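Local coordinates for protein argonaute (Methanocaldococcus jannaschii, PDB 5G5S) that cleaves single-stranded target DNA as an endonuclease guided by short complementary DNA strands, and may defend the cell against invading genetic elements, at residues L332-P346 with N476-Y490. Sequence-based numbering, arbitrary orientation.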
ATOM      1  N   LEU A 332       3.981 -14.044  22.489  1.00 75.26           N
ATOM      2  CA  LEU A 332       3.403 -12.978  23.313  1.00 74.43           C
ATOM      3  C   LEU A 332       2.281 -13.462  24.244  1.00 79.41           C
ATOM      4  O   LEU A 332       2.200 -13.013  25.392  1.00 78.74           O
ATOM      5  CB  LEU A 332       2.926 -11.811  22.431  1.00 71.99           C
ATOM      6  CG  LEU A 332       2.821 -10.429  23.083  1.00 75.57           C
ATOM      7  CD1 LEU A 332       4.175  -9.912  23.500  1.00 75.84           C
ATOM      8  CD2 LEU A 332       2.231  -9.435  22.117  1.00 75.63           C
ATOM      9  N   PHE A 333       1.429 -14.380  23.744  1.00 77.21           N
ATOM     10  CA  PHE A 333       0.294 -14.940  24.484  1.00 78.70           C
ATOM     11  C   PHE A 333       0.362 -16.465  24.591  1.00 85.60           C
ATOM     12  O   PHE A 333      -0.676 -17.126  24.635  1.00 87.42           O
ATOM     13  CB  PHE A 333      -1.044 -14.480  23.876  1.00 78.91           C
ATOM     14  CG  PHE A 333      -1.254 -12.984  23.879  1.00 78.23           C
ATOM     15  CD1 PHE A 333      -1.822 -12.347  24.976  1.00 81.96           C
ATOM     16  CD2 PHE A 333      -0.903 -12.214  22.776  1.00 76.86           C
ATOM     17  CE1 PHE A 333      -2.026 -10.963  24.972  1.00 81.24           C
ATOM     18  CE2 PHE A 333      -1.104 -10.833  22.775  1.00 78.16           C
ATOM     19  CZ  PHE A 333      -1.664 -10.217  23.873  1.00 77.31           C
ATOM     20  N   THR A 334       1.577 -17.026  24.656  1.00 83.29           N
ATOM     21  CA  THR A 334       1.767 -18.469  24.812  1.00 86.98           C
ATOM     22  C   THR A 334       1.340 -18.941  26.217  1.00 93.75           C
ATOM     23  O   THR A 334       0.940 -20.095  26.386  1.00 94.62           O
ATOM     24  CB  THR A 334       3.167 -18.896  24.370  1.00103.70           C
ATOM     25  OG1 THR A 334       4.094 -17.860  24.708  1.00106.41           O
ATOM     26  CG2 THR A 334       3.237 -19.177  22.869  1.00102.48           C
ATOM     27  N   TRP A 335       1.347 -18.000  27.194  1.00 91.48           N
ATOM     28  CA  TRP A 335       0.927 -18.170  28.585  1.00 94.64           C
ATOM     29  C   TRP A 335      -0.591 -18.394  28.735  1.00101.09           C
ATOM     30  O   TRP A 335      -1.057 -18.730  29.829  1.00104.93           O
ATOM     31  CB  TRP A 335       1.418 -17.002  29.460  1.00 93.54           C
ATOM     32  CG  TRP A 335       1.091 -15.643  28.915  1.00 91.96           C
ATOM     33  CD1 TRP A 335       1.883 -14.867  28.118  1.00 92.24           C
ATOM     34  CD2 TRP A 335      -0.117 -14.904  29.124  1.00 91.86           C
ATOM     35  NE1 TRP A 335       1.243 -13.684  27.822  1.00 89.88           N
ATOM     36  CE2 TRP A 335       0.011 -13.681  28.424  1.00 92.98           C
ATOM     37  CE3 TRP A 335      -1.304 -15.155  29.838  1.00 95.72           C
ATOM     38  CZ2 TRP A 335      -1.000 -12.710  28.417  1.00 91.66           C
ATOM     39  CZ3 TRP A 335      -2.306 -14.197  29.825  1.00 96.71           C
ATOM     40  CH2 TRP A 335      -2.153 -12.994  29.117  1.00 94.42           C
ATOM     41  N   ILE A 336      -1.354 -18.225  27.637  1.00 95.10           N
ATOM     42  CA  ILE A 336      -2.803 -18.462  27.604  1.00 95.57           C
ATOM     43  C   ILE A 336      -3.050 -19.969  27.752  1.00103.46           C
ATOM     44  O   ILE A 336      -3.914 -20.363  28.527  1.00107.09           O
ATOM     45  CB  ILE A 336      -3.451 -17.842  26.318  1.00 94.48           C
ATOM     46  CG1 ILE A 336      -3.354 -16.288  26.314  1.00 91.31           C
ATOM     47  CG2 ILE A 336      -4.891 -18.341  26.050  1.00 96.03           C
ATOM     48  CD1 ILE A 336      -4.334 -15.503  27.185  1.00 92.25           C
ATOM     49  N   TYR A 337      -2.261 -20.799  27.048  1.00100.74           N
ATOM     50  CA  TYR A 337      -2.364 -22.261  27.103  1.00104.59           C
ATOM     51  C   TYR A 337      -1.318 -22.835  28.064  1.00110.34           C
ATOM     52  O   TYR A 337      -1.690 -23.462  29.053  1.00114.08           O
ATOM     53  CB  TYR A 337      -2.231 -22.885  25.697  1.00105.73           C
ATOM     54  CG  TYR A 337      -3.357 -22.540  24.742  1.00106.98           C
ATOM     55  CD1 TYR A 337      -3.339 -21.359  24.009  1.00105.11           C
ATOM     56  CD2 TYR A 337      -4.415 -23.421  24.532  1.00110.81           C
ATOM     57  CE1 TYR A 337      -4.367 -21.041  23.122  1.00104.61           C
ATOM     58  CE2 TYR A 337      -5.443 -23.119  23.639  1.00110.99           C
ATOM     59  CZ  TYR A 337      -5.418 -21.924  22.939  1.00113.51           C
ATOM     60  OH  TYR A 337      -6.428 -21.614  22.059  1.00113.47           O
ATOM     61  N   ASN A 338      -0.022 -22.581  27.794  1.00104.82           N
ATOM     62  CA  ASN A 338       1.119 -23.062  28.576  1.00106.42           C
ATOM     63  C   ASN A 338       1.266 -22.330  29.926  1.00111.17           C
ATOM     64  O   ASN A 338       1.506 -21.125  29.958  1.00109.70           O
ATOM     65  CB  ASN A 338       2.403 -22.961  27.734  1.00105.53           C
ATOM     66  CG  ASN A 338       3.578 -23.811  28.179  1.00128.18           C
ATOM     67  OD1 ASN A 338       3.794 -24.087  29.366  1.00129.58           O
ATOM     68  ND2 ASN A 338       4.412 -24.192  27.224  1.00114.88           N
ATOM     69  N   GLN A 339       1.139 -23.082  31.031  1.00110.31           N
ATOM     70  CA  GLN A 339       1.241 -22.600  32.417  1.00111.88           C
ATOM     71  C   GLN A 339       2.674 -22.227  32.827  1.00113.63           C
ATOM     72  O   GLN A 339       2.858 -21.472  33.785  1.00113.82           O
ATOM     73  CB  GLN A 339       0.681 -23.660  33.383  1.00117.81           C
ATOM     74  N   ASN A 340       3.678 -22.777  32.119  1.00108.08           N
ATOM     75  CA  ASN A 340       5.100 -22.538  32.372  1.00107.24           C
ATOM     76  C   ASN A 340       5.689 -21.440  31.479  1.00106.21           C
ATOM     77  O   ASN A 340       6.803 -20.971  31.744  1.00105.34           O
ATOM     78  CB  ASN A 340       5.890 -23.836  32.245  1.00109.01           C
ATOM     79  CG  ASN A 340       5.458 -24.887  33.230  1.00123.16           C
ATOM     80  OD1 ASN A 340       5.724 -24.792  34.431  1.00114.36           O
ATOM     81  ND2 ASN A 340       4.739 -25.888  32.748  1.00114.63           N
ATOM     82  N   ALA A 341       4.936 -21.021  30.437  1.00 99.12           N
ATOM     83  CA  ALA A 341       5.336 -19.964  29.500  1.00 95.33           C
ATOM     84  C   ALA A 341       5.388 -18.616  30.218  1.00 98.10           C
ATOM     85  O   ALA A 341       4.519 -18.329  31.050  1.00 99.53           O
ATOM     86  CB  ALA A 341       4.365 -19.897  28.334  1.00 93.46           C
ATOM     87  N   LYS A 342       6.428 -17.809  29.917  1.00 91.81           N
ATOM     88  CA  LYS A 342       6.641 -16.495  30.523  1.00 90.75           C
ATOM     89  C   LYS A 342       5.494 -15.529  30.199  1.00 91.03           C
ATOM     90  O   LYS A 342       5.128 -15.389  29.029  1.00 88.07           O
ATOM     91  CB  LYS A 342       8.010 -15.916  30.109  1.00 92.12           C
ATOM     92  CG  LYS A 342       8.403 -14.653  30.877  1.00109.44           C
ATOM     93  CD  LYS A 342       9.803 -14.157  30.517  1.00118.67           C
ATOM     94  CE  LYS A 342      10.040 -12.736  30.975  1.00121.40           C
ATOM     95  NZ  LYS A 342      10.312 -12.646  32.435  1.00128.96           N
ATOM     96  N   ILE A 343       4.911 -14.901  31.247  1.00 88.24           N
ATOM     97  CA  ILE A 343       3.822 -13.917  31.125  1.00 86.47           C
ATOM     98  C   ILE A 343       4.409 -12.556  30.740  1.00 88.19           C
ATOM     99  O   ILE A 343       5.287 -12.049  31.439  1.00 88.61           O
ATOM    100  CB  ILE A 343       2.939 -13.816  32.409  1.00 92.55           C
ATOM    101  CG1 ILE A 343       2.351 -15.187  32.806  1.00 95.17           C
ATOM    102  CG2 ILE A 343       1.834 -12.735  32.256  1.00 91.41           C
ATOM    103  CD1 ILE A 343       1.855 -15.284  34.207  1.00100.47           C
ATOM    104  N   TYR A 344       3.903 -11.973  29.635  1.00 82.59           N
ATOM    105  CA  TYR A 344       4.313 -10.676  29.100  1.00 80.32           C
ATOM    106  C   TYR A 344       3.196  -9.646  29.229  1.00 86.18           C
ATOM    107  O   TYR A 344       2.048  -9.921  28.851  1.00 85.93           O
ATOM    108  CB  TYR A 344       4.752 -10.807  27.638  1.00 77.68           C
ATOM    109  CG  TYR A 344       5.921 -11.742  27.426  1.00 78.90           C
ATOM    110  CD1 TYR A 344       7.165 -11.474  27.990  1.00 82.17           C
ATOM    111  CD2 TYR A 344       5.798 -12.871  26.624  1.00 78.60           C
ATOM    112  CE1 TYR A 344       8.252 -12.320  27.779  1.00 83.31           C
ATOM    113  CE2 TYR A 344       6.881 -13.716  26.394  1.00 80.38           C
ATOM    114  CZ  TYR A 344       8.107 -13.436  26.972  1.00 88.10           C
ATOM    115  OH  TYR A 344       9.181 -14.264  26.745  1.00 90.33           O
ATOM    116  N   LEU A 345       3.541  -8.453  29.755  1.00 83.15           N
ATOM    117  CA  LEU A 345       2.602  -7.350  29.978  1.00 82.56           C
ATOM    118  C   LEU A 345       2.845  -6.132  29.060  1.00 84.46           C
ATOM    119  O   LEU A 345       3.983  -5.916  28.618  1.00 83.19           O
ATOM    120  CB  LEU A 345       2.562  -6.961  31.473  1.00 86.36           C
ATOM    121  CG  LEU A 345       2.112  -8.065  32.466  1.00 93.43           C
ATOM    122  CD1 LEU A 345       2.331  -7.631  33.883  1.00 97.31           C
ATOM    123  CD2 LEU A 345       0.638  -8.439  32.271  1.00 95.44           C
ATOM    124  N   PRO A 346       1.786  -5.353  28.713  1.00 80.26           N
ATOM    125  CA  PRO A 346       1.977  -4.227  27.786  1.00 77.34           C
ATOM    126  C   PRO A 346       2.697  -3.019  28.364  1.00 81.72           C
ATOM    127  O   PRO A 346       2.626  -2.772  29.563  1.00 85.27           O
ATOM    128  CB  PRO A 346       0.548  -3.870  27.383  1.00 78.35           C
ATOM    129  CG  PRO A 346      -0.266  -4.233  28.555  1.00 85.71           C
ATOM    130  CD  PRO A 346       0.363  -5.481  29.096  1.00 83.13           C
ATOM    131  N   ASN A 476      -2.818 -16.621  19.713  1.00 71.85           N
ATOM    132  CA  ASN A 476      -1.762 -15.640  19.933  1.00 70.67           C
ATOM    133  C   ASN A 476      -1.902 -14.489  18.903  1.00 72.13           C
ATOM    134  O   ASN A 476      -1.922 -13.325  19.303  1.00 70.78           O
ATOM    135  CB  ASN A 476      -0.384 -16.322  19.838  1.00 70.68           C
ATOM    136  CG  ASN A 476       0.797 -15.392  19.986  1.00 83.94           C
ATOM    137  OD1 ASN A 476       1.157 -14.976  21.092  1.00 79.28           O
ATOM    138  ND2 ASN A 476       1.451 -15.079  18.877  1.00 71.25           N
ATOM    139  N   ASN A 477      -2.089 -14.825  17.603  1.00 67.08           N
ATOM    140  CA  ASN A 477      -2.259 -13.841  16.532  1.00 64.42           C
ATOM    141  C   ASN A 477      -3.553 -13.051  16.643  1.00 67.02           C
ATOM    142  O   ASN A 477      -3.582 -11.877  16.284  1.00 66.11           O
ATOM    143  CB  ASN A 477      -2.138 -14.486  15.156  1.00 64.57           C
ATOM    144  CG  ASN A 477      -0.740 -14.913  14.801  1.00 77.72           C
ATOM    145  OD1 ASN A 477       0.249 -14.469  15.390  1.00 74.81           O
ATOM    146  ND2 ASN A 477      -0.629 -15.775  13.809  1.00 68.20           N
ATOM    147  N   LEU A 478      -4.615 -13.690  17.129  1.00 64.42           N
ATOM    148  CA  LEU A 478      -5.912 -13.054  17.324  1.00 63.43           C
ATOM    149  C   LEU A 478      -5.802 -12.026  18.436  1.00 67.40           C
ATOM    150  O   LEU A 478      -6.294 -10.916  18.274  1.00 67.52           O
ATOM    151  CB  LEU A 478      -7.003 -14.103  17.645  1.00 65.15           C
ATOM    152  CG  LEU A 478      -8.392 -13.565  18.025  1.00 69.79           C
ATOM    153  CD1 LEU A 478      -9.030 -12.799  16.867  1.00 67.83           C
ATOM    154  CD2 LEU A 478      -9.302 -14.687  18.528  1.00 73.21           C
ATOM    155  N   LEU A 479      -5.143 -12.387  19.551  1.00 64.82           N
ATOM    156  CA  LEU A 479      -4.938 -11.487  20.681  1.00 64.67           C
ATOM    157  C   LEU A 479      -4.043 -10.307  20.328  1.00 67.32           C
ATOM    158  O   LEU A 479      -4.359  -9.197  20.746  1.00 66.51           O
ATOM    159  CB  LEU A 479      -4.482 -12.228  21.954  1.00 66.77           C
ATOM    160  CG  LEU A 479      -5.551 -13.117  22.612  1.00 72.45           C
ATOM    161  CD1 LEU A 479      -4.955 -13.979  23.705  1.00 74.01           C
ATOM    162  CD2 LEU A 479      -6.723 -12.282  23.157  1.00 75.46           C
ATOM    163  N   ILE A 480      -2.991 -10.525  19.486  1.00 64.32           N
ATOM    164  CA  ILE A 480      -2.094  -9.469  18.998  1.00 63.51           C
ATOM    165  C   ILE A 480      -2.918  -8.412  18.249  1.00 67.11           C
ATOM    166  O   ILE A 480      -2.778  -7.214  18.511  1.00 64.85           O
ATOM    167  CB  ILE A 480      -0.943 -10.034  18.104  1.00 66.08           C
ATOM    168  CG1 ILE A 480       0.098 -10.796  18.956  1.00 68.00           C
ATOM    169  CG2 ILE A 480      -0.268  -8.898  17.296  1.00 64.15           C
ATOM    170  CD1 ILE A 480       0.964 -11.753  18.195  1.00 74.40           C
ATOM    171  N   GLN A 481      -3.794  -8.880  17.342  1.00 65.53           N
ATOM    172  CA  GLN A 481      -4.648  -8.015  16.541  1.00 65.01           C
ATOM    173  C   GLN A 481      -5.696  -7.274  17.360  1.00 69.19           C
ATOM    174  O   GLN A 481      -5.919  -6.095  17.095  1.00 68.46           O
ATOM    175  CB  GLN A 481      -5.239  -8.761  15.336  1.00 66.50           C
ATOM    176  CG  GLN A 481      -5.750  -7.794  14.274  1.00 73.62           C
ATOM    177  CD  GLN A 481      -5.677  -8.315  12.874  1.00 75.65           C
ATOM    178  OE1 GLN A 481      -4.740  -9.008  12.480  1.00 66.04           O
ATOM    179  NE2 GLN A 481      -6.640  -7.910  12.069  1.00 66.77           N
ATOM    180  N   ILE A 482      -6.282  -7.936  18.390  1.00 66.34           N
ATOM    181  CA  ILE A 482      -7.259  -7.341  19.311  1.00 66.54           C
ATOM    182  C   ILE A 482      -6.610  -6.179  20.082  1.00 70.65           C
ATOM    183  O   ILE A 482      -7.209  -5.101  20.173  1.00 71.36           O
ATOM    184  CB  ILE A 482      -7.904  -8.417  20.233  1.00 71.46           C
ATOM    185  CG1 ILE A 482      -8.902  -9.293  19.439  1.00 71.58           C
ATOM    186  CG2 ILE A 482      -8.565  -7.791  21.474  1.00 74.19           C
ATOM    187  CD1 ILE A 482      -9.547 -10.536  20.221  1.00 74.67           C
ATOM    188  N   MET A 483      -5.374  -6.391  20.599  1.00 66.42           N
ATOM    189  CA  MET A 483      -4.578  -5.371  21.312  1.00 66.25           C
ATOM    190  C   MET A 483      -4.358  -4.134  20.442  1.00 68.57           C
ATOM    191  O   MET A 483      -4.533  -3.015  20.925  1.00 69.10           O
ATOM    192  CB  MET A 483      -3.211  -5.934  21.777  1.00 68.75           C
ATOM    193  CG  MET A 483      -3.300  -7.070  22.794  1.00 73.58           C
ATOM    194  SD  MET A 483      -4.108  -6.676  24.360  1.00 80.48           S
ATOM    195  CE  MET A 483      -5.708  -7.409  24.087  1.00 76.85           C
ATOM    196  N   GLY A 484      -3.995  -4.356  19.172  1.00 63.05           N
ATOM    197  CA  GLY A 484      -3.767  -3.303  18.185  1.00 60.40           C
ATOM    198  C   GLY A 484      -5.019  -2.494  17.914  1.00 62.22           C
ATOM    199  O   GLY A 484      -4.972  -1.269  17.883  1.00 62.44           O
ATOM    200  N   LYS A 485      -6.151  -3.179  17.751  1.00 58.56           N
ATOM    201  CA  LYS A 485      -7.463  -2.583  17.523  1.00 59.12           C
ATOM    202  C   LYS A 485      -7.937  -1.818  18.740  1.00 64.37           C
ATOM    203  O   LYS A 485      -8.736  -0.900  18.598  1.00 65.10           O
ATOM    204  CB  LYS A 485      -8.486  -3.643  17.067  1.00 62.81           C
ATOM    205  CG  LYS A 485      -8.137  -4.211  15.679  1.00 72.50           C
ATOM    206  CD  LYS A 485      -9.317  -4.838  14.970  1.00 72.30           C
ATOM    207  CE  LYS A 485     -10.069  -3.866  14.115  1.00 72.64           C
ATOM    208  NZ  LYS A 485     -10.918  -4.565  13.118  1.00 85.67           N
ATOM    209  N   LEU A 486      -7.402  -2.147  19.927  1.00 62.49           N
ATOM    210  CA  LEU A 486      -7.742  -1.423  21.155  1.00 64.91           C
ATOM    211  C   LEU A 486      -6.686  -0.370  21.544  1.00 68.55           C
ATOM    212  O   LEU A 486      -6.731   0.168  22.653  1.00 70.54           O
ATOM    213  CB  LEU A 486      -8.076  -2.379  22.318  1.00 66.97           C
ATOM    214  CG  LEU A 486      -9.359  -3.206  22.169  1.00 72.10           C
ATOM    215  CD1 LEU A 486      -9.326  -4.411  23.075  1.00 74.03           C
ATOM    216  CD2 LEU A 486     -10.615  -2.367  22.424  1.00 74.46           C
ATOM    217  N   GLY A 487      -5.779  -0.067  20.602  1.00 63.47           N
ATOM    218  CA  GLY A 487      -4.696   0.903  20.750  1.00 62.66           C
ATOM    219  C   GLY A 487      -3.732   0.602  21.875  1.00 67.87           C
ATOM    220  O   GLY A 487      -3.088   1.509  22.398  1.00 69.62           O
ATOM    221  N   ILE A 488      -3.633  -0.671  22.267  1.00 65.22           N
ATOM    222  CA  ILE A 488      -2.739  -1.103  23.340  1.00 67.27           C
ATOM    223  C   ILE A 488      -1.308  -1.203  22.801  1.00 68.75           C
ATOM    224  O   ILE A 488      -1.060  -1.922  21.838  1.00 67.25           O
ATOM    225  CB  ILE A 488      -3.250  -2.401  24.052  1.00 70.98           C
ATOM    226  CG1 ILE A 488      -4.584  -2.120  24.781  1.00 73.02           C
ATOM    227  CG2 ILE A 488      -2.200  -2.958  25.032  1.00 73.92           C
ATOM    228  CD1 ILE A 488      -5.452  -3.337  25.141  1.00 74.26           C
ATOM    229  N   LYS A 489      -0.385  -0.458  23.421  1.00 65.21           N
ATOM    230  CA  LYS A 489       1.034  -0.427  23.064  1.00 63.40           C
ATOM    231  C   LYS A 489       1.682  -1.595  23.781  1.00 67.21           C
ATOM    232  O   LYS A 489       2.270  -1.420  24.844  1.00 69.08           O
ATOM    233  CB  LYS A 489       1.677   0.909  23.508  1.00 66.94           C
ATOM    234  CG  LYS A 489       1.428   2.060  22.566  1.00 72.11           C
ATOM    235  CD  LYS A 489       0.114   2.756  22.811  1.00 78.87           C
ATOM    236  CE  LYS A 489      -0.442   3.290  21.520  1.00 73.97           C
ATOM    237  NZ  LYS A 489      -1.761   3.907  21.755  1.00 84.24           N
ATOM    238  N   TYR A 490       1.523  -2.799  23.230  1.00 63.17           N
ATOM    239  CA  TYR A 490       2.043  -4.004  23.873  1.00 65.23           C
ATOM    240  C   TYR A 490       3.572  -4.108  23.869  1.00 72.85           C
ATOM    241  O   TYR A 490       4.189  -4.212  24.934  1.00 75.90           O
ATOM    242  CB  TYR A 490       1.375  -5.274  23.324  1.00 63.57           C
ATOM    243  CG  TYR A 490       1.028  -6.254  24.415  1.00 66.87           C
ATOM    244  CD1 TYR A 490       2.022  -6.966  25.082  1.00 71.14           C
ATOM    245  CD2 TYR A 490      -0.290  -6.442  24.815  1.00 67.76           C
ATOM    246  CE1 TYR A 490       1.710  -7.855  26.109  1.00 74.46           C
ATOM    247  CE2 TYR A 490      -0.617  -7.343  25.824  1.00 71.14           C
ATOM    248  CZ  TYR A 490       0.388  -8.042  26.476  1.00 79.43           C
ATOM    249  OH  TYR A 490       0.076  -8.912  27.488  1.00 81.03           O
TER
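Leu332 extends CD2 to within 3.9 Å of Tyr490 CD1, and the same methyl touches Ile480. Phe333 makes contact through both its backbone and its ring. Its backbone N donates to Asn476 OD1 at 2.7 Å, a fairly straight bond (N-H...O 155°), while ND2 of that amide donates to Thr329 O, so both ends of the buried Asn476 side chain bind this loop. The Phe333 ring, its CG anti to the carbonyl carbon, is thereby brought against helix 473-485: Leu479 CB sits 3.6 Å from the ring centroid, only 9° off the normal, a CH-pi contact over one face. The ring's far edge turns toward the face of Tyr490 in an offset edge-to-face pair, planes at 64°, and CZ also meets Met483 CG at 3.7 Å. Ile336 CG1 and Leu479 CD1 meet tip to tip at 3.8 Å. Farther along, Tyr344 O accepts a 2.6 Å bond from Tyr490 OH at the ring's edge, helping hold the phenol. Pro346 then lays CB over a Tyr490 face, 3.8 Å from the centroid. The loop thus packs on the Mid-domain helix, which also carries guide-DNA-contacting Gln481, and the turn after its Schellman end, with helix 372-390 touching Trp335, Ile336 and Met483, and strand 314-317 contacting Leu332, Tyr344 and Leu345.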